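Orotate phosphoribosyltransferase (Aeropyrum pernix, PDB 2YZK) probably catalyses the magnesium-dependent transfer of a ribosyl phosphate group from 5-phosphoribose 1-diphosphate to orotate, giving orotidine monophosphate and diphosphate in de novo pyrimidine biosynthesis. Local coordinates at residues 1-7 with 169-173; 83-88 with 99-105; 113-117 with 140-145; 126-130 with 155-159. All coordinates share one frame; numbering follows the deposited sequence.

Contact 1. Residues 1-7 with 169-173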
loop_
_atom_site.group_PDB
_atom_site.type_symbol
_atom_site.label_atom_id
_atom_site.label_comp_id
_atom_site.label_asym_id
_atom_site.label_seq_id
_atom_site.Cartn_x
_atom_site.Cartn_y
_atom_site.Cartn_z
HETATM N N MSE A 1 -2.709 -23.490 -1.704
HETATM C CA MSE A 1 -3.781 -23.667 -0.681
HETATM C C MSE A 1 -3.675 -22.597 0.399
HETATM O O MSE A 1 -2.961 -22.767 1.390
HETATM C CB MSE A 1 -3.675 -25.055 -0.042
HETATM C CG MSE A 1 -4.780 -25.380 0.962
HETATM SE SE MSE A 1 -6.404 -25.644 0.203
HETATM C CE MSE A 1 -7.124 -24.001 0.331
ATOM N N LEU A 2 -4.390 -21.495 0.202
ATOM C CA LEU A 2 -4.388 -20.395 1.158
ATOM C C LEU A 2 -4.804 -20.835 2.556
ATOM O O LEU A 2 -4.166 -20.465 3.539
ATOM C CB LEU A 2 -5.332 -19.285 0.695
ATOM C CG LEU A 2 -4.770 -18.210 -0.230
ATOM C CD1 LEU A 2 -5.887 -17.270 -0.651
ATOM C CD2 LEU A 2 -3.670 -17.446 0.489
ATOM N N ALA A 3 -5.876 -21.619 2.632
ATOM C CA ALA A 3 -6.416 -22.107 3.901
ATOM C C ALA A 3 -5.359 -22.387 4.968
ATOM O O ALA A 3 -5.450 -21.878 6.085
ATOM C CB ALA A 3 -7.255 -23.359 3.659
ATOM N N LYS A 4 -4.362 -23.195 4.626
ATOM C CA LYS A 4 -3.306 -23.534 5.571
ATOM C C LYS A 4 -2.541 -22.298 6.036
ATOM O O LYS A 4 -2.375 -22.077 7.237
ATOM C CB LYS A 4 -2.336 -24.536 4.940
ATOM C CG LYS A 4 -2.974 -25.863 4.558
ATOM C CD LYS A 4 -1.944 -26.833 3.999
ATOM C CE LYS A 4 -2.590 -28.145 3.577
ATOM N NZ LYS A 4 -3.277 -28.817 4.716
ATOM N N VAL A 5 -2.083 -21.494 5.079
ATOM C CA VAL A 5 -1.332 -20.278 5.379
ATOM C C VAL A 5 -2.177 -19.287 6.175
ATOM O O VAL A 5 -1.680 -18.623 7.085
ATOM C CB VAL A 5 -0.861 -19.586 4.084
ATOM C CG1 VAL A 5 -0.043 -18.361 4.421
ATOM C CG2 VAL A 5 -0.047 -20.556 3.241
ATOM N N LEU A 6 -3.455 -19.192 5.824
ATOM C CA LEU A 6 -4.365 -18.284 6.502
ATOM C C LEU A 6 -4.506 -18.650 7.973
ATOM O O LEU A 6 -4.458 -17.783 8.845
ATOM C CB LEU A 6 -5.738 -18.309 5.823
ATOM C CG LEU A 6 -5.785 -17.738 4.403
ATOM C CD1 LEU A 6 -7.172 -17.934 3.806
ATOM C CD2 LEU A 6 -5.427 -16.260 4.441
ATOM N N LYS A 7 -4.673 -19.941 8.244
ATOM C CA LYS A 7 -4.822 -20.415 9.615
ATOM C C LYS A 7 -3.548 -20.129 10.406
ATOM O O LYS A 7 -3.606 -19.656 11.544
ATOM C CB LYS A 7 -5.116 -21.920 9.626
ATOM C CG LYS A 7 -5.435 -22.477 11.008
ATOM C CD LYS A 7 -5.615 -23.994 10.988
ATOM C CE LYS A 7 -4.327 -24.712 10.608
ATOM N NZ LYS A 7 -4.454 -26.192 10.727
ATOM N N ILE A 169 -12.517 -22.056 1.951
ATOM C CA ILE A 169 -11.543 -21.975 3.036
ATOM C C ILE A 169 -12.097 -22.555 4.336
ATOM O O ILE A 169 -11.400 -23.288 5.031
ATOM C CB ILE A 169 -11.101 -20.516 3.292
ATOM C CG1 ILE A 169 -10.291 -20.004 2.100
ATOM C CG2 ILE A 169 -10.270 -20.426 4.571
ATOM C CD1 ILE A 169 -10.106 -18.488 2.051
ATOM N N LEU A 170 -13.345 -22.236 4.660
ATOM C CA LEU A 170 -13.933 -22.742 5.896
ATOM C C LEU A 170 -14.113 -24.257 5.849
ATOM O O LEU A 170 -13.919 -24.942 6.854
ATOM C CB LEU A 170 -15.271 -22.051 6.184
ATOM C CG LEU A 170 -15.182 -20.545 6.469
ATOM C CD1 LEU A 170 -16.555 -20.014 6.858
ATOM C CD2 LEU A 170 -14.178 -20.278 7.591
ATOM N N GLU A 171 -14.481 -24.777 4.683
ATOM C CA GLU A 171 -14.658 -26.215 4.518
ATOM C C GLU A 171 -13.324 -26.931 4.731
ATOM O O GLU A 171 -13.248 -27.928 5.453
ATOM C CB GLU A 171 -15.197 -26.525 3.119
ATOM C CG GLU A 171 -14.901 -27.943 2.650
ATOM C CD GLU A 171 -15.417 -28.222 1.251
ATOM O OE1 GLU A 171 -16.622 -28.523 1.107
ATOM O OE2 GLU A 171 -14.616 -28.133 0.293
ATOM N N LYS A 172 -12.271 -26.415 4.103
ATOM C CA LYS A 172 -10.941 -27.006 4.227
ATOM C C LYS A 172 -10.445 -27.031 5.666
ATOM O O LYS A 172 -9.737 -27.956 6.072
ATOM C CB LYS A 172 -9.932 -26.242 3.362
ATOM C CG LYS A 172 -9.636 -26.888 2.020
ATOM C CD LYS A 172 -10.837 -26.860 1.094
ATOM C CE LYS A 172 -10.559 -27.657 -0.175
ATOM N NZ LYS A 172 -9.310 -27.206 -0.853
ATOM N N LEU A 173 -10.818 -26.018 6.441
ATOM C CA LEU A 173 -10.389 -25.938 7.828
ATOM C C LEU A 173 -11.328 -26.681 8.777
ATOM O O LEU A 173 -11.109 -26.686 9.988
ATOM C CB LEU A 173 -10.258 -24.467 8.246
ATOM C CG LEU A 173 -9.195 -23.679 7.465
ATOM C CD1 LEU A 173 -9.230 -22.202 7.844
ATOM C CD2 LEU A 173 -7.825 -24.271 7.750
#

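Contact 2. Residues 83-88 with 99-105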
loop_
_atom_site.group_PDB
_atom_site.type_symbol
_atom_site.label_atom_id
_atom_site.label_comp_id
_atom_site.label_asym_id
_atom_site.label_seq_id
_atom_site.Cartn_x
_atom_site.Cartn_y
_atom_site.Cartn_z
ATOM N N PRO A 83 3.662 -0.514 -14.040
ATOM C CA PRO A 83 3.241 0.723 -13.383
ATOM C C PRO A 83 2.205 0.388 -12.309
ATOM O O PRO A 83 1.458 -0.587 -12.437
ATOM C CB PRO A 83 2.610 1.523 -14.521
ATOM C CG PRO A 83 3.348 1.058 -15.720
ATOM C CD PRO A 83 3.468 -0.426 -15.499
ATOM N N LEU A 84 2.173 1.188 -11.248
ATOM C CA LEU A 84 1.210 0.987 -10.179
ATOM C C LEU A 84 0.334 2.222 -10.053
ATOM O O LEU A 84 0.767 3.344 -10.313
ATOM C CB LEU A 84 1.916 0.742 -8.836
ATOM C CG LEU A 84 0.999 0.778 -7.606
ATOM C CD1 LEU A 84 0.084 -0.456 -7.595
ATOM C CD2 LEU A 84 1.848 0.829 -6.332
ATOM N N GLY A 85 -0.912 1.997 -9.668
ATOM C CA GLY A 85 -1.835 3.090 -9.449
ATOM C C GLY A 85 -2.773 2.598 -8.368
ATOM O O GLY A 85 -2.781 1.405 -8.051
ATOM N N TYR A 86 -3.544 3.500 -7.774
ATOM C CA TYR A 86 -4.496 3.086 -6.755
ATOM C C TYR A 86 -5.548 4.134 -6.507
ATOM O O TYR A 86 -5.349 5.325 -6.778
ATOM C CB TYR A 86 -3.787 2.701 -5.444
ATOM C CG TYR A 86 -3.027 3.798 -4.731
ATOM C CD1 TYR A 86 -3.646 4.590 -3.765
ATOM C CD2 TYR A 86 -1.662 3.986 -4.961
ATOM C CE1 TYR A 86 -2.921 5.533 -3.034
ATOM C CE2 TYR A 86 -0.931 4.927 -4.239
ATOM C CZ TYR A 86 -1.565 5.693 -3.275
ATOM O OH TYR A 86 -0.839 6.596 -2.534
ATOM N N VAL A 87 -6.686 3.672 -6.013
ATOM C CA VAL A 87 -7.804 4.548 -5.726
ATOM C C VAL A 87 -8.209 4.362 -4.278
ATOM O O VAL A 87 -8.381 3.235 -3.816
ATOM C CB VAL A 87 -8.997 4.220 -6.648
ATOM C CG1 VAL A 87 -10.209 5.070 -6.273
ATOM C CG2 VAL A 87 -8.606 4.468 -8.087
ATOM N N ARG A 88 -8.352 5.472 -3.566
ATOM C CA ARG A 88 -8.738 5.419 -2.168
ATOM C C ARG A 88 -10.129 5.988 -1.950
ATOM O O ARG A 88 -10.549 6.905 -2.654
ATOM C CB ARG A 88 -7.744 6.201 -1.305
ATOM C CG ARG A 88 -7.810 7.702 -1.496
ATOM C CD ARG A 88 -7.216 8.439 -0.305
ATOM N NE ARG A 88 -5.760 8.340 -0.239
ATOM C CZ ARG A 88 -5.033 8.779 0.786
ATOM N NH1 ARG A 88 -5.625 9.339 1.834
ATOM N NH2 ARG A 88 -3.714 8.672 0.762
ATOM N N GLN A 99 -9.149 10.539 -7.938
ATOM C CA GLN A 99 -8.042 10.451 -8.869
ATOM C C GLN A 99 -7.379 9.097 -8.751
ATOM O O GLN A 99 -7.525 8.411 -7.743
ATOM C CB GLN A 99 -7.016 11.544 -8.572
ATOM C CG GLN A 99 -6.393 11.427 -7.196
ATOM C CD GLN A 99 -5.340 12.488 -6.944
ATOM O OE1 GLN A 99 -4.374 12.611 -7.700
ATOM N NE2 GLN A 99 -5.517 13.258 -5.877
ATOM N N VAL A 100 -6.672 8.707 -9.804
ATOM C CA VAL A 100 -5.948 7.445 -9.800
ATOM C C VAL A 100 -4.536 7.827 -9.362
ATOM O O VAL A 100 -3.720 8.292 -10.161
ATOM C CB VAL A 100 -5.934 6.804 -11.200
ATOM C CG1 VAL A 100 -5.212 5.457 -11.162
ATOM C CG2 VAL A 100 -7.362 6.621 -11.688
ATOM N N GLU A 101 -4.270 7.658 -8.072
ATOM C CA GLU A 101 -2.973 8.000 -7.510
ATOM C C GLU A 101 -1.880 7.182 -8.182
ATOM O O GLU A 101 -2.045 5.993 -8.432
ATOM C CB GLU A 101 -2.997 7.787 -5.994
ATOM C CG GLU A 101 -3.995 8.729 -5.309
ATOM C CD GLU A 101 -4.096 8.545 -3.809
ATOM O OE1 GLU A 101 -3.113 8.844 -3.093
ATOM O OE2 GLU A 101 -5.171 8.109 -3.340
ATOM N N GLY A 102 -0.769 7.841 -8.492
ATOM C CA GLY A 102 0.324 7.170 -9.170
ATOM C C GLY A 102 0.348 7.598 -10.631
ATOM O O GLY A 102 1.399 7.613 -11.273
ATOM N N ASP A 103 -0.829 7.948 -11.147
ATOM C CA ASP A 103 -0.990 8.397 -12.529
ATOM C C ASP A 103 -0.307 7.515 -13.581
ATOM O O ASP A 103 0.494 7.984 -14.391
ATOM C CB ASP A 103 -0.504 9.848 -12.657
ATOM C CG ASP A 103 -0.768 10.434 -14.034
ATOM O OD1 ASP A 103 -1.884 10.238 -14.560
ATOM O OD2 ASP A 103 0.139 11.099 -14.582
ATOM N N PRO A 104 -0.604 6.212 -13.571
ATOM C CA PRO A 104 0.027 5.353 -14.575
ATOM C C PRO A 104 -0.531 5.722 -15.953
ATOM O O PRO A 104 -1.604 6.308 -16.052
ATOM C CB PRO A 104 -0.379 3.949 -14.124
ATOM C CG PRO A 104 -1.709 4.178 -13.452
ATOM C CD PRO A 104 -1.446 5.427 -12.650
ATOM N N PRO A 105 0.197 5.401 -17.031
ATOM C CA PRO A 105 -0.275 5.722 -18.386
ATOM C C PRO A 105 -1.643 5.109 -18.701
ATOM O O PRO A 105 -1.963 4.014 -18.235
ATOM C CB PRO A 105 0.827 5.152 -19.273
ATOM C CG PRO A 105 2.054 5.338 -18.423
ATOM C CD PRO A 105 1.572 4.870 -17.068
HETATM O O HOH W 1 -1.922 7.983 -0.683
HETATM O O HOH W 2 -7.430 7.827 -4.887
#

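Contact 3. Residues 113-117 with 140-145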
loop_
_atom_site.group_PDB
_atom_site.type_symbol
_atom_site.label_atom_id
_atom_site.label_comp_id
_atom_site.label_asym_id
_atom_site.label_seq_id
_atom_site.Cartn_x
_atom_site.Cartn_y
_atom_site.Cartn_z
ATOM N N ASP A 113 -7.781 -6.179 -4.916
ATOM C CA ASP A 113 -8.221 -5.921 -3.547
ATOM C C ASP A 113 -7.976 -7.208 -2.775
ATOM O O ASP A 113 -7.901 -8.281 -3.372
ATOM C CB ASP A 113 -9.707 -5.551 -3.500
ATOM C CG ASP A 113 -10.061 -4.721 -2.272
ATOM O OD1 ASP A 113 -9.187 -4.538 -1.399
ATOM O OD2 ASP A 113 -11.213 -4.246 -2.182
ATOM N N ASP A 114 -7.838 -7.122 -1.453
ATOM C CA ASP A 114 -7.585 -8.341 -0.711
ATOM C C ASP A 114 -8.818 -9.224 -0.567
ATOM O O ASP A 114 -8.759 -10.413 -0.871
ATOM C CB ASP A 114 -6.932 -8.037 0.655
ATOM C CG ASP A 114 -7.781 -7.149 1.558
ATOM O OD1 ASP A 114 -8.766 -6.530 1.101
ATOM O OD2 ASP A 114 -7.425 -7.063 2.755
ATOM N N VAL A 115 -9.939 -8.638 -0.160
ATOM C CA VAL A 115 -11.173 -9.397 0.032
ATOM C C VAL A 115 -12.381 -8.734 -0.627
ATOM O O VAL A 115 -12.616 -7.535 -0.449
ATOM C CB VAL A 115 -11.475 -9.573 1.547
ATOM C CG1 VAL A 115 -12.778 -10.327 1.742
ATOM C CG2 VAL A 115 -10.336 -10.310 2.219
ATOM N N ALA A 116 -13.144 -9.515 -1.386
ATOM C CA ALA A 116 -14.342 -9.002 -2.041
ATOM C C ALA A 116 -15.530 -9.291 -1.128
ATOM O O ALA A 116 -15.795 -10.444 -0.781
ATOM C CB ALA A 116 -14.544 -9.680 -3.399
ATOM N N THR A 117 -16.228 -8.237 -0.723
ATOM C CA THR A 117 -17.386 -8.383 0.142
ATOM C C THR A 117 -18.639 -8.140 -0.693
ATOM O O THR A 117 -19.130 -9.055 -1.347
ATOM C CB THR A 117 -17.320 -7.393 1.331
ATOM O OG1 THR A 117 -17.270 -6.048 0.843
ATOM C CG2 THR A 117 -16.078 -7.658 2.171
ATOM N N LEU A 140 -9.251 -8.627 -9.334
ATOM C CA LEU A 140 -8.583 -9.767 -8.738
ATOM C C LEU A 140 -8.485 -9.616 -7.226
ATOM O O LEU A 140 -8.062 -8.577 -6.733
ATOM C CB LEU A 140 -7.186 -9.882 -9.362
ATOM C CG LEU A 140 -6.150 -10.807 -8.733
ATOM C CD1 LEU A 140 -6.606 -12.242 -8.875
ATOM C CD2 LEU A 140 -4.799 -10.588 -9.416
ATOM N N VAL A 141 -8.893 -10.653 -6.498
ATOM C CA VAL A 141 -8.831 -10.633 -5.042
ATOM C C VAL A 141 -8.300 -11.965 -4.520
ATOM O O VAL A 141 -8.271 -12.960 -5.242
ATOM C CB VAL A 141 -10.219 -10.375 -4.393
ATOM C CG1 VAL A 141 -10.803 -9.068 -4.906
ATOM C CG2 VAL A 141 -11.164 -11.532 -4.682
ATOM N N LEU A 142 -7.869 -11.967 -3.266
ATOM C CA LEU A 142 -7.357 -13.176 -2.638
ATOM C C LEU A 142 -8.529 -14.041 -2.202
ATOM O O LEU A 142 -8.567 -15.243 -2.476
ATOM C CB LEU A 142 -6.505 -12.826 -1.416
ATOM C CG LEU A 142 -5.076 -12.364 -1.689
ATOM C CD1 LEU A 142 -4.480 -11.792 -0.408
ATOM C CD2 LEU A 142 -4.246 -13.541 -2.206
ATOM N N VAL A 143 -9.487 -13.414 -1.531
ATOM C CA VAL A 143 -10.661 -14.120 -1.040
ATOM C C VAL A 143 -11.977 -13.445 -1.398
ATOM O O VAL A 143 -12.161 -12.247 -1.179
ATOM C CB VAL A 143 -10.608 -14.283 0.502
ATOM C CG1 VAL A 143 -11.906 -14.905 1.007
ATOM C CG2 VAL A 143 -9.427 -15.154 0.892
ATOM N N ASP A 144 -12.891 -14.223 -1.965
ATOM C CA ASP A 144 -14.207 -13.703 -2.308
ATOM C C ASP A 144 -15.159 -14.285 -1.269
ATOM O O ASP A 144 -15.243 -15.502 -1.112
ATOM C CB ASP A 144 -14.606 -14.144 -3.721
ATOM C CG ASP A 144 -16.024 -13.728 -4.093
ATOM O OD1 ASP A 144 -16.599 -12.858 -3.403
ATOM O OD2 ASP A 144 -16.561 -14.266 -5.088
ATOM N N ARG A 145 -15.859 -13.419 -0.543
ATOM C CA ARG A 145 -16.783 -13.897 0.471
ATOM C C ARG A 145 -17.956 -14.632 -0.163
ATOM O O ARG A 145 -18.663 -15.381 0.511
ATOM C CB ARG A 145 -17.298 -12.734 1.320
ATOM C CG ARG A 145 -16.247 -12.093 2.219
ATOM C CD ARG A 145 -16.917 -11.144 3.201
ATOM N NE ARG A 145 -17.898 -11.864 4.008
ATOM C CZ ARG A 145 -17.615 -12.513 5.133
ATOM N NH1 ARG A 145 -16.376 -12.524 5.607
ATOM N NH2 ARG A 145 -18.568 -13.179 5.771
HETATM O O HOH W 3 -18.789 -11.452 -2.502
#

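Contact 4. Residues 126-130 with 155-159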
loop_
_atom_site.group_PDB
_atom_site.type_symbol
_atom_site.label_atom_id
_atom_site.label_comp_id
_atom_site.label_asym_id
_atom_site.label_seq_id
_atom_site.Cartn_x
_atom_site.Cartn_y
_atom_site.Cartn_z
ATOM N N ILE A 126 -13.567 1.124 -10.070
ATOM C CA ILE A 126 -13.763 0.933 -11.502
ATOM C C ILE A 126 -14.333 2.205 -12.129
ATOM O O ILE A 126 -13.912 2.618 -13.211
ATOM C CB ILE A 126 -14.740 -0.227 -11.790
ATOM C CG1 ILE A 126 -14.199 -1.531 -11.199
ATOM C CG2 ILE A 126 -14.942 -0.369 -13.294
ATOM C CD1 ILE A 126 -13.009 -2.132 -11.944
ATOM N N GLU A 127 -15.291 2.828 -11.451
ATOM C CA GLU A 127 -15.884 4.051 -11.981
ATOM C C GLU A 127 -14.849 5.169 -12.103
ATOM O O GLU A 127 -14.828 5.898 -13.095
ATOM C CB GLU A 127 -17.068 4.491 -11.114
ATOM C CG GLU A 127 -18.234 3.507 -11.161
ATOM C CD GLU A 127 -19.458 3.986 -10.402
ATOM O OE1 GLU A 127 -19.324 4.320 -9.203
ATOM O OE2 GLU A 127 -20.557 4.022 -11.000
ATOM N N VAL A 128 -13.980 5.295 -11.104
ATOM C CA VAL A 128 -12.937 6.316 -11.135
ATOM C C VAL A 128 -11.976 6.039 -12.293
ATOM O O VAL A 128 -11.606 6.943 -13.038
ATOM C CB VAL A 128 -12.154 6.342 -9.803
ATOM C CG1 VAL A 128 -10.983 7.305 -9.895
ATOM C CG2 VAL A 128 -13.083 6.760 -8.678
ATOM N N LEU A 129 -11.579 4.782 -12.451
ATOM C CA LEU A 129 -10.676 4.423 -13.536
ATOM C C LEU A 129 -11.275 4.712 -14.914
ATOM O O LEU A 129 -10.622 5.322 -15.762
ATOM C CB LEU A 129 -10.318 2.941 -13.438
ATOM C CG LEU A 129 -9.373 2.586 -12.294
ATOM C CD1 LEU A 129 -9.398 1.087 -12.054
ATOM C CD2 LEU A 129 -7.971 3.057 -12.641
ATOM N N ARG A 130 -12.516 4.278 -15.131
ATOM C CA ARG A 130 -13.169 4.474 -16.424
ATOM C C ARG A 130 -13.390 5.939 -16.770
ATOM O O ARG A 130 -13.353 6.322 -17.945
ATOM C CB ARG A 130 -14.497 3.714 -16.465
ATOM C CG ARG A 130 -14.300 2.213 -16.550
ATOM C CD ARG A 130 -15.599 1.458 -16.685
ATOM N NE ARG A 130 -15.355 0.032 -16.873
ATOM C CZ ARG A 130 -16.271 -0.916 -16.718
ATOM N NH1 ARG A 130 -17.511 -0.599 -16.367
ATOM N NH2 ARG A 130 -15.939 -2.187 -16.904
ATOM N N ARG A 155 -22.569 -6.972 -13.559
ATOM C CA ARG A 155 -23.558 -6.047 -14.098
ATOM C C ARG A 155 -22.958 -4.750 -14.623
ATOM O O ARG A 155 -23.650 -3.964 -15.267
ATOM C CB ARG A 155 -24.638 -5.744 -13.053
ATOM C CG ARG A 155 -25.619 -6.893 -12.849
ATOM C CD ARG A 155 -26.849 -6.462 -12.060
ATOM N NE ARG A 155 -26.575 -6.249 -10.641
ATOM C CZ ARG A 155 -26.251 -7.216 -9.786
ATOM N NH1 ARG A 155 -26.158 -8.471 -10.205
ATOM N NH2 ARG A 155 -26.030 -6.928 -8.510
HETATM N N MSE A 156 -21.678 -4.516 -14.343
HETATM C CA MSE A 156 -21.025 -3.316 -14.850
HETATM C C MSE A 156 -19.831 -3.703 -15.719
HETATM O O MSE A 156 -18.851 -2.970 -15.821
HETATM C CB MSE A 156 -20.605 -2.375 -13.709
HETATM C CG MSE A 156 -19.544 -2.884 -12.758
HETATM SE SE MSE A 156 -19.235 -1.663 -11.435
HETATM C CE MSE A 156 -18.062 -0.567 -12.249
ATOM N N GLY A 157 -19.937 -4.874 -16.343
ATOM C CA GLY A 157 -18.897 -5.348 -17.241
ATOM C C GLY A 157 -17.540 -5.658 -16.638
ATOM O O GLY A 157 -16.507 -5.437 -17.271
ATOM N N VAL A 158 -17.536 -6.180 -15.419
ATOM C CA VAL A 158 -16.283 -6.530 -14.759
ATOM C C VAL A 158 -16.335 -7.974 -14.258
ATOM O O VAL A 158 -17.296 -8.386 -13.606
ATOM C CB VAL A 158 -15.999 -5.580 -13.577
ATOM C CG1 VAL A 158 -14.738 -6.030 -12.842
ATOM C CG2 VAL A 158 -15.835 -4.148 -14.091
ATOM N N ARG A 159 -15.302 -8.743 -14.590
ATOM C CA ARG A 159 -15.211 -10.141 -14.185
ATOM C C ARG A 159 -14.373 -10.254 -12.919
ATOM O O ARG A 159 -13.197 -9.894 -12.917
ATOM C CB ARG A 159 -14.560 -10.977 -15.294
ATOM C CG ARG A 159 -14.426 -12.453 -14.947
ATOM C CD ARG A 159 -13.499 -13.197 -15.905
ATOM N NE ARG A 159 -12.165 -12.606 -15.910
ATOM C CZ ARG A 159 -11.044 -13.275 -16.166
ATOM N NH1 ARG A 159 -11.089 -14.571 -16.442
ATOM N NH2 ARG A 159 -9.876 -12.644 -16.146
#

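Contact 1. Residues 1-7 with 169-173
Ile169 opens the C-terminal side of this helix-to-helix contact by pressing its CD1 against CD1 of Leu6 at 3.5 Å, closer than methyls usually sit. The two side chains cross at about a right angle, and the branch methyl CG2 of Ile169 meets the same Leu6 CD1 at 4.0 Å, so one leucine methyl lies against both arms of the isoleucine. Ile169 CG2 also reaches Ala3 CB, more loosely at 4.3 Å. One turn on, Lys172 uses its aliphatic root: its CB rests on Ala3 CB at 3.9 Å, where the small alanine lets the helices come close. The rest of Lys172 bends at chi2 and chi4 and passes at a slant across selenomethionine Met1, whose SE is 3.5 Å from Lys172 NZ. With CG opposite the backbone N (chi1 -176°) and bends at chi2 and chi3, the end of Met1 comes to Lys172; both residues are exposed, and they edge the contact. Leu173, just past the end of helix 166-172, turns CD2 inward to lie 3.8 Å from Ala3 O, a carbonyl already taken within its own helix by Lys7 N. The same CD2 touches Lys7 CD at 3.9 Å, the two chains sliding past each other in opposite directions. Apart from the Lys172 ammonium and the Ala3 carbonyl, the touching groups are apolar. It brings together the two ends of the chain: Leu2 continues the packing onto Leu47 of helix 38-58 and onto Val163, Leu6 fits against Met31, and Leu6 and Leu173 both rest on Val12 of strand 12-14.

Contact 2. Residues 83-88 with 99-105
Glu101 and Tyr86 form a single antiparallel, hydrogen-bonded pair, with Tyr86 N to Glu101 O at 3.0 Å and Glu101 N to Tyr86 O at 2.9 Å. From this backbone the Glu101 side chain sets out over the tyrosine. Its CB sits above the middle of the Tyr86 ring, 3.7 Å from the centroid and 11° off the normal, a CH-pi contact. CG moves on past Tyr86 O, and CD comes down to 3.3 Å from ring atom CE1 of Tyr86. The carboxylate, turned 49° from the ring plane, divides its oxygens. OE1 takes a water that also bonds Tyr86 OH, and makes a salt bridge to Arg32 of the second subunit. OE2 accepts from Arg88 NE through its syn lone pair in a bent salt bridge, 3.2 Å long and tilted from the guanidinium plane, and takes another water, which ties it to Arg88 N and Gln99 O. Gly102, in the Val100-Asp103 type II turn, has backbone angles that call for glycine, and Pro104 CB packs on Pro83 CB at 3.9 Å. A buried carboxylate between arginines of two subunits would probably stay ionised; it holds NE of Arg88, predicted to bind phosphoribosyl diphosphate, and links that site to the dimer interface.

Contact 3. Residues 113-117 with 140-145
The phosphoribosyl diphosphate-binding motif of type I phosphoribosyltransferases, with its paired acids Asp113 and Asp114, runs here parallel to residues 140-145, the two strands joined by the beta-alpha-beta crossover through helix 120-131. Asp113 N bonds Leu140 O at 3.0 Å. Both strands then turn a corner, at Asp114 and Leu142, and Asp114 O is gripped twice: Val143 N arrives nearly straight, at 3.2 Å, while Leu142 N lies 33° out of the carbonyl plane. Pairing resumes with Ala116 N to Val143 O at 2.9 Å and Arg145 N to Ala116 O at 3.0 Å. Val115 and Val143 face one side of the sheet; on the other, Ala116 CB meets Val141 CG2 at 4.1 Å. Arg145, predicted to bind orotate, leaves with CG opposite its carbonyl carbon (chi1 -69°), which brings CG to 3.9 Å from Val115 CG1 and CD to 3.7 Å from CG2 of Thr117, also predicted to bind orotate. The guanidinium beyond is held through NE by a salt bridge to Glu147. Replaced by alanine, Arg145 loses its guanidinium, which would probably leave Glu147 without its charged mate and the predicted orotate site without a positive group. Where the strands end, one water donates to both Thr117 O and Asp144 OD1, an oxygen that also accepts from Gly146 N.

Contact 4. Residues 126-130 with 155-159
Arg130 reaches from helix 120-131 to the Schellman motif that closes helix 149-154, while Ile126, one turn earlier, meets Met156 and Val158 of the same corner. The arginine runs extended from CG to NE and presents its guanidinium edge to the backbone. NH1 donates to Met156 O at 2.8 Å, a fairly straight bond (157°), with that oxygen in the guanidinium plane. NH2 adds two weak bonds, to Met156 O and Gly157 O, and also donates to Val136 O. These carbonyls are turned toward the arginine where the helix ends at Gly157, the C-prime residue, whose positive phi favours glycine. One face of the guanidinium carries Ile126 CG2, 3.6 Å above the plane and off-centre. Selenomethionine Met156 crosses the isoleucine at a slant: its CG lies between backbone N and carbonyl carbon (chi1 65°), and a bend at chi3 brings CE within 3.3 Å of Ile126 CG2, a tight fit. Val158 meets Ile126 tip to tip, CG2 to CG2 at 4.0 Å. An alanine in place of Ile126, lacking CG2, is likely to open a gap between Met156 CE and Val158 CG2 and let the Arg130 guanidinium turn more freely. Val158, sliding past Arg130 in the opposite direction, puts its CG2 3.4 Å from Arg130 NH2.

Overall arrangement
Contact 3 lies near the middle of the chain, its centre about 4 Å from the chain's centre, and is carried by backbone bonds between parallel strands; the other three lie farther out. Contact 1, partly buried with exposed lysines at its margin, joins the chain ends by apolar helix packing, yet reaches contact 3 where Ile169 CD1 meets Val143 CG2 at 3.6 Å. Contacts 2 and 4 touch through Val100 against Val128 and Leu129 of helix 120-131, which also links the strands of contact 3. Contact 2 is largely buried, with charge shared across the dimer; contact 4, partly exposed, has an arginine donating to carbonyls. Contacts 1 and 2 stand on opposite sides of the chain's centre.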